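Local coordinates for protein dihydroneopterin triphosphate diphosphatase (Escherichia coli O157:H7, PDB 5U7F) that probably hydrolyses dihydroneopterin triphosphate to the monophosphate and pyrophosphate for folate biosynthesis, and probably also cleaves nucleoside triphosphates, with a preference for dATP, at residues 19-24 / 108-113; 70-75 / 101-106. All blocks are in the same frame, centred on the assembly; numbering follows the deposited sequence.

Contact 1 of 2, residues 19-24 / 108-113; sequences QDTKRV and PHERQI
Glu-110 and Arg-23 form the salt bridge of this surface contact: NH1 of Arg-23 meets OE2 of Glu-110, and the modelled 2.5 Å is very short, so the exact length is doubtful, though the pairing is clear. The guanidinium offers its edge, and its plane stands 82° from that of the carboxylate, so one N-H is spent on one oxygen and the two groups do not pair side by side. The Glu-110 chain runs extended beyond CG (chi2 179°), carrying OE2 across to the turn.

Two further hydrogen bonds between side chains add to this. Thr-21 OG1 donates to the anti lone pair of Glu-110 OE2 over 2.7 Å, giving that oxygen a second donor. The same hydroxyl oxygen accepts from Arg-23 N at 3.0 Å, an ST turn that ties both partners of the glutamate together. Further along, His-109 ND1 donates to Asp-20 OD2 (2.8 Å), approaching from above the carboxylate plane.

One water bridges the segments, donating to Asp-20 OD2 and accepting from Glu-110 N at 2.9 Å.

Trp-123 of strand 118-125 touches both Arg-23 and Glu-110. The arrangement is a polar tie between two loops at the surface of the Nudix fold: the turn joining strands 10-18 and 23-29, and the loop leaving strand 97-107.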
loop_
_atom_site.group_PDB
_atom_site.type_symbol
_atom_site.label_atom_id
_atom_site.label_comp_id
_atom_site.label_asym_id
_atom_site.label_seq_id
_atom_site.Cartn_x
_atom_site.Cartn_y
_atom_site.Cartn_z
ATOM N N GLN A 19 12.060 -0.573 -10.865
ATOM C CA GLN A 19 12.268 -1.477 -12.005
ATOM C C GLN A 19 13.713 -1.988 -12.149
ATOM O O GLN A 19 13.935 -3.154 -12.427
ATOM C CB GLN A 19 11.861 -0.787 -13.291
ATOM C CG GLN A 19 11.959 -1.691 -14.544
ATOM C CD GLN A 19 11.119 -2.970 -14.444
ATOM O OE1 GLN A 19 10.058 -2.985 -13.826
ATOM N NE2 GLN A 19 11.592 -4.043 -15.068
ATOM N N ASP A 20 14.705 -1.132 -11.965
ATOM C CA ASP A 20 16.074 -1.599 -12.176
ATOM C C ASP A 20 16.565 -2.566 -11.067
ATOM O O ASP A 20 17.113 -3.615 -11.384
ATOM C CB ASP A 20 17.011 -0.399 -12.338
ATOM C CG ASP A 20 17.143 0.438 -11.074
ATOM O OD1 ASP A 20 16.436 0.157 -10.075
ATOM O OD2 ASP A 20 17.954 1.392 -11.099
ATOM N N THR A 21 16.323 -2.263 -9.784
ATOM C CA THR A 21 16.817 -3.123 -8.705
ATOM C C THR A 21 15.807 -4.165 -8.225
ATOM O O THR A 21 16.180 -5.134 -7.554
ATOM C CB THR A 21 17.191 -2.323 -7.475
ATOM O OG1 THR A 21 16.018 -1.651 -6.978
ATOM C CG2 THR A 21 18.322 -1.321 -7.790
ATOM N N LYS A 22 14.541 -3.927 -8.554
ATOM C CA LYS A 22 13.417 -4.712 -8.037
ATOM C C LYS A 22 13.311 -4.591 -6.523
ATOM O O LYS A 22 12.736 -5.451 -5.871
ATOM C CB LYS A 22 13.545 -6.175 -8.435
ATOM C CG LYS A 22 13.611 -6.369 -9.936
ATOM C CD LYS A 22 12.327 -5.857 -10.595
ATOM C CE LYS A 22 12.093 -6.502 -11.948
ATOM N NZ LYS A 22 13.228 -6.245 -12.886
ATOM N N ARG A 23 13.867 -3.534 -5.950
ATOM C CA ARG A 23 13.678 -3.341 -4.524
ATOM C C ARG A 23 12.282 -2.756 -4.303
ATOM O O ARG A 23 11.758 -2.058 -5.165
ATOM C CB ARG A 23 14.756 -2.434 -3.941
ATOM C CG ARG A 23 16.057 -3.173 -3.621
ATOM C CD ARG A 23 16.839 -2.461 -2.477
ATOM N NE ARG A 23 18.209 -2.922 -2.381
ATOM C CZ ARG A 23 19.190 -2.502 -3.179
ATOM N NH1 ARG A 23 18.953 -1.601 -4.126
ATOM N NH2 ARG A 23 20.416 -2.987 -3.032
ATOM N N VAL A 24 11.727 -3.022 -3.119
ATOM C CA VAL A 24 10.363 -2.647 -2.720
ATOM C C VAL A 24 10.390 -1.619 -1.595
ATOM O O VAL A 24 11.108 -1.784 -0.622
ATOM C CB VAL A 24 9.594 -3.885 -2.269
ATOM C CG1 VAL A 24 8.234 -3.538 -1.780
ATOM C CG2 VAL A 24 9.480 -4.844 -3.445
ATOM N N PRO A 108 11.297 4.001 -12.193
ATOM C CA PRO A 108 12.459 3.550 -12.959
ATOM C C PRO A 108 13.675 3.247 -12.098
ATOM O O PRO A 108 14.444 2.344 -12.436
ATOM C CB PRO A 108 12.738 4.727 -13.912
ATOM C CG PRO A 108 12.022 5.889 -13.344
ATOM C CD PRO A 108 10.844 5.342 -12.599
ATOM N N HIS A 109 13.809 3.965 -10.986
ATOM C CA HIS A 109 14.924 3.813 -10.059
ATOM C C HIS A 109 14.427 3.983 -8.623
ATOM O O HIS A 109 13.390 4.603 -8.388
ATOM C CB HIS A 109 16.029 4.855 -10.321
ATOM C CG HIS A 109 16.567 4.854 -11.727
ATOM N ND1 HIS A 109 17.542 3.977 -12.155
ATOM C CD2 HIS A 109 16.263 5.627 -12.797
ATOM C CE1 HIS A 109 17.818 4.212 -13.426
ATOM N NE2 HIS A 109 17.055 5.207 -13.843
ATOM N N GLU A 110 15.183 3.464 -7.670
ATOM C CA GLU A 110 14.968 3.827 -6.272
ATOM C C GLU A 110 15.103 5.349 -6.212
ATOM O O GLU A 110 15.813 5.951 -7.035
ATOM C CB GLU A 110 15.958 3.112 -5.340
ATOM C CG GLU A 110 15.861 1.603 -5.485
ATOM C CD GLU A 110 16.814 0.838 -4.610
ATOM O OE1 GLU A 110 17.453 1.436 -3.723
ATOM O OE2 GLU A 110 16.927 -0.390 -4.813
ATOM N N ARG A 111 14.367 5.983 -5.309
ATOM C CA ARG A 111 14.509 7.420 -5.103
ATOM C C ARG A 111 14.288 7.792 -3.659
ATOM O O ARG A 111 13.876 6.986 -2.829
ATOM C CB ARG A 111 13.530 8.212 -5.972
ATOM C CG ARG A 111 12.074 7.980 -5.614
ATOM C CD ARG A 111 11.128 8.980 -6.237
ATOM N NE ARG A 111 10.859 8.669 -7.637
ATOM C CZ ARG A 111 9.991 9.327 -8.395
ATOM N NH1 ARG A 111 9.287 10.330 -7.887
ATOM N NH2 ARG A 111 9.821 8.968 -9.666
ATOM N N GLN A 112 14.505 9.063 -3.401
ATOM C CA GLN A 112 14.404 9.616 -2.076
ATOM C C GLN A 112 12.939 9.969 -1.870
ATOM O O GLN A 112 12.360 10.650 -2.706
ATOM C CB GLN A 112 15.337 10.828 -1.962
ATOM C CG GLN A 112 16.794 10.555 -2.485
ATOM C CD GLN A 112 16.957 10.514 -4.038
ATOM O OE1 GLN A 112 16.107 11.010 -4.797
ATOM N NE2 GLN A 112 18.060 9.908 -4.499
ATOM N N ILE A 113 12.330 9.467 -0.792
ATOM C CA ILE A 113 10.901 9.611 -0.552
ATOM C C ILE A 113 10.569 10.587 0.581
ATOM O O ILE A 113 11.085 10.465 1.688
ATOM C CB ILE A 113 10.255 8.218 -0.198
ATOM C CG1 ILE A 113 10.471 7.198 -1.321
ATOM C CG2 ILE A 113 8.755 8.348 0.105
ATOM C CD1 ILE A 113 9.832 7.578 -2.621
HETATM O O HOH W 1 17.867 2.811 -8.420
#

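Contact 2 of 2, residues 70-75 / 101-106; sequences LTLIDC and SWFCLA
Cys-75 and Cys-104 each swing SG beside their own backbone N, with chi1 of -67° and -37°, and the two sulfurs join at 2.1 Å with a chi3 of 113°. The disulfide staples two antiparallel strands of the mixed Nudix sheet, outermost strand 72-82 and its neighbour 97-107. It runs diagonally, because Cys-104 is paired with Ile-73, two residues before Cys-75.

Ile-73 and Cys-104 form a hydrogen-bonded pair: Ile-73 N donates to Cys-104 O over 2.9 Å, and Cys-104 N returns a bond to Ile-73 O at 2.8 Å. Cys-75 N adds another to Trp-102 O at 3.1 Å, bent and tilted from the carbonyl plane.

Asp-74 and Phe-103, a non-hydrogen-bonded pair, point to the other face. There CE2 of Phe-103 lies 3.8 Å from CB of Asp-74, while Leu-72 CD1 reaches Phe-103 CB at 3.9 Å. Helix 49-61 covers Leu-72 and Phe-103 through Ala-53; helix 136-147 packs on Cys-75 and Trp-102.

Where the strands diverge, waters replace direct bonds: one accepts from Thr-71 N at 3.1 Å and donates to Ala-106 O at 2.6 Å.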
loop_
_atom_site.group_PDB
_atom_site.type_symbol
_atom_site.label_atom_id
_atom_site.label_comp_id
_atom_site.label_asym_id
_atom_site.label_seq_id
_atom_site.Cartn_x
_atom_site.Cartn_y
_atom_site.Cartn_z
ATOM N N LEU A 70 3.948 8.198 -15.036
ATOM C CA LEU A 70 4.165 6.846 -14.565
ATOM C C LEU A 70 2.875 6.087 -14.814
ATOM O O LEU A 70 1.839 6.695 -15.054
ATOM C CB LEU A 70 4.548 6.823 -13.081
ATOM C CG LEU A 70 5.776 7.649 -12.710
ATOM C CD1 LEU A 70 5.796 7.951 -11.232
ATOM C CD2 LEU A 70 7.074 6.938 -13.105
ATOM N N THR A 71 2.945 4.768 -14.735
ATOM C CA THR A 71 1.797 3.917 -15.033
ATOM C C THR A 71 1.373 3.099 -13.804
ATOM O O THR A 71 2.096 2.209 -13.336
ATOM C CB THR A 71 2.112 2.972 -16.207
ATOM O OG1 THR A 71 2.657 3.736 -17.294
ATOM C CG2 THR A 71 0.855 2.257 -16.671
ATOM N N LEU A 72 0.198 3.419 -13.285
ATOM C CA LEU A 72 -0.359 2.685 -12.161
ATOM C C LEU A 72 -1.083 1.456 -12.690
ATOM O O LEU A 72 -2.069 1.568 -13.414
ATOM C CB LEU A 72 -1.302 3.571 -11.362
ATOM C CG LEU A 72 -1.994 2.884 -10.188
ATOM C CD1 LEU A 72 -0.991 2.634 -9.081
ATOM C CD2 LEU A 72 -3.166 3.719 -9.705
ATOM N N ILE A 73 -0.577 0.272 -12.385
ATOM C CA ILE A 73 -1.178 -0.940 -12.947
ATOM C C ILE A 73 -2.174 -1.568 -11.975
ATOM O O ILE A 73 -1.865 -1.771 -10.804
ATOM C CB ILE A 73 -0.100 -1.966 -13.306
ATOM C CG1 ILE A 73 0.805 -1.386 -14.410
ATOM C CG2 ILE A 73 -0.738 -3.303 -13.731
ATOM C CD1 ILE A 73 2.016 -2.220 -14.697
ATOM N N ASP A 74 -3.361 -1.859 -12.482
ATOM C CA ASP A 74 -4.370 -2.590 -11.732
ATOM C C ASP A 74 -3.984 -4.072 -11.833
ATOM O O ASP A 74 -3.926 -4.640 -12.925
ATOM C CB ASP A 74 -5.773 -2.287 -12.299
ATOM C CG ASP A 74 -6.892 -2.972 -11.542
ATOM O OD1 ASP A 74 -6.647 -4.007 -10.866
ATOM O OD2 ASP A 74 -8.040 -2.474 -11.656
ATOM N N CYS A 75 -3.665 -4.677 -10.696
ATOM C CA CYS A 75 -3.262 -6.081 -10.636
ATOM C C CYS A 75 -4.418 -7.071 -10.859
ATOM O O CYS A 75 -4.189 -8.274 -10.932
ATOM C CB CYS A 75 -2.633 -6.373 -9.282
ATOM S SG CYS A 75 -1.060 -5.545 -8.999
ATOM N N SER A 101 -8.107 -4.026 -2.804
ATOM C CA SER A 101 -7.736 -4.203 -4.225
ATOM C C SER A 101 -6.292 -3.801 -4.495
ATOM O O SER A 101 -5.821 -2.774 -3.984
ATOM C CB SER A 101 -8.702 -3.404 -5.119
ATOM O OG SER A 101 -10.000 -3.932 -4.958
ATOM N N TRP A 102 -5.600 -4.586 -5.327
ATOM C CA TRP A 102 -4.146 -4.453 -5.463
ATOM C C TRP A 102 -3.780 -3.693 -6.728
ATOM O O TRP A 102 -4.362 -3.918 -7.789
ATOM C CB TRP A 102 -3.442 -5.829 -5.505
ATOM C CG TRP A 102 -3.510 -6.633 -4.268
ATOM C CD1 TRP A 102 -4.017 -6.241 -3.050
ATOM C CD2 TRP A 102 -3.095 -7.987 -4.107
ATOM N NE1 TRP A 102 -3.921 -7.262 -2.155
ATOM C CE2 TRP A 102 -3.356 -8.345 -2.774
ATOM C CE3 TRP A 102 -2.533 -8.938 -4.964
ATOM C CZ2 TRP A 102 -3.057 -9.598 -2.267
ATOM C CZ3 TRP A 102 -2.230 -10.182 -4.457
ATOM C CH2 TRP A 102 -2.512 -10.509 -3.119
ATOM N N PHE A 103 -2.775 -2.838 -6.597
ATOM C CA PHE A 103 -2.158 -2.117 -7.720
ATOM C C PHE A 103 -0.622 -2.229 -7.614
ATOM O O PHE A 103 -0.051 -2.492 -6.541
ATOM C CB PHE A 103 -2.577 -0.647 -7.725
ATOM C CG PHE A 103 -4.046 -0.426 -7.909
ATOM C CD1 PHE A 103 -4.927 -0.567 -6.840
ATOM C CD2 PHE A 103 -4.555 -0.091 -9.148
ATOM C CE1 PHE A 103 -6.287 -0.369 -7.026
ATOM C CE2 PHE A 103 -5.924 0.103 -9.339
ATOM C CZ PHE A 103 -6.780 -0.029 -8.294
ATOM N N CYS A 104 0.055 -2.010 -8.737
ATOM C CA CYS A 104 1.512 -2.117 -8.809
ATOM C C CYS A 104 2.001 -0.800 -9.406
ATOM O O CYS A 104 1.347 -0.234 -10.273
ATOM C CB CYS A 104 1.925 -3.345 -9.655
ATOM S SG CYS A 104 0.817 -4.804 -9.431
ATOM N N LEU A 105 3.092 -0.257 -8.883
ATOM C CA LEU A 105 3.676 0.955 -9.445
ATOM C C LEU A 105 5.187 0.798 -9.532
ATOM O O LEU A 105 5.888 0.688 -8.532
ATOM C CB LEU A 105 3.303 2.195 -8.627
ATOM C CG LEU A 105 3.993 3.498 -9.056
ATOM C CD1 LEU A 105 3.585 3.865 -10.480
ATOM C CD2 LEU A 105 3.690 4.624 -8.102
ATOM N N ALA A 106 5.668 0.789 -10.771
ATOM C CA ALA A 106 7.068 0.591 -11.071
ATOM C C ALA A 106 7.695 1.961 -11.261
ATOM O O ALA A 106 7.248 2.709 -12.112
ATOM C CB ALA A 106 7.222 -0.257 -12.317
HETATM O O HOH W 2 3.860 0.539 -13.133
HETATM O O HOH W 3 5.547 3.280 -14.019
HETATM O O HOH W 4 -6.846 -4.778 -8.519
#

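Both contacts reach the same mixed sheet of the Nudix domain, contact 2 within it and contact 1 through the turn and loop at the ends of its strands; their centres are 15 Å apart. Along the chain the order is 19-24, 70-75, 101-106 and 108-113, so contact 2 falls wholly between the two halves of contact 1, and helix 49-61, which carries metal-binding Glu-56 and Glu-60, lies between 19-24 and 70-75. Strand 97-107 links them. They touch where Pro-108 CD packs on Leu-70 CD2 at 4.1 Å. Contact 2 ties outermost strand 72-82 to its neighbour, with helices 49-61 and 136-147 packed on the two faces, whereas contact 1 joins surface loops away from the annotated sites.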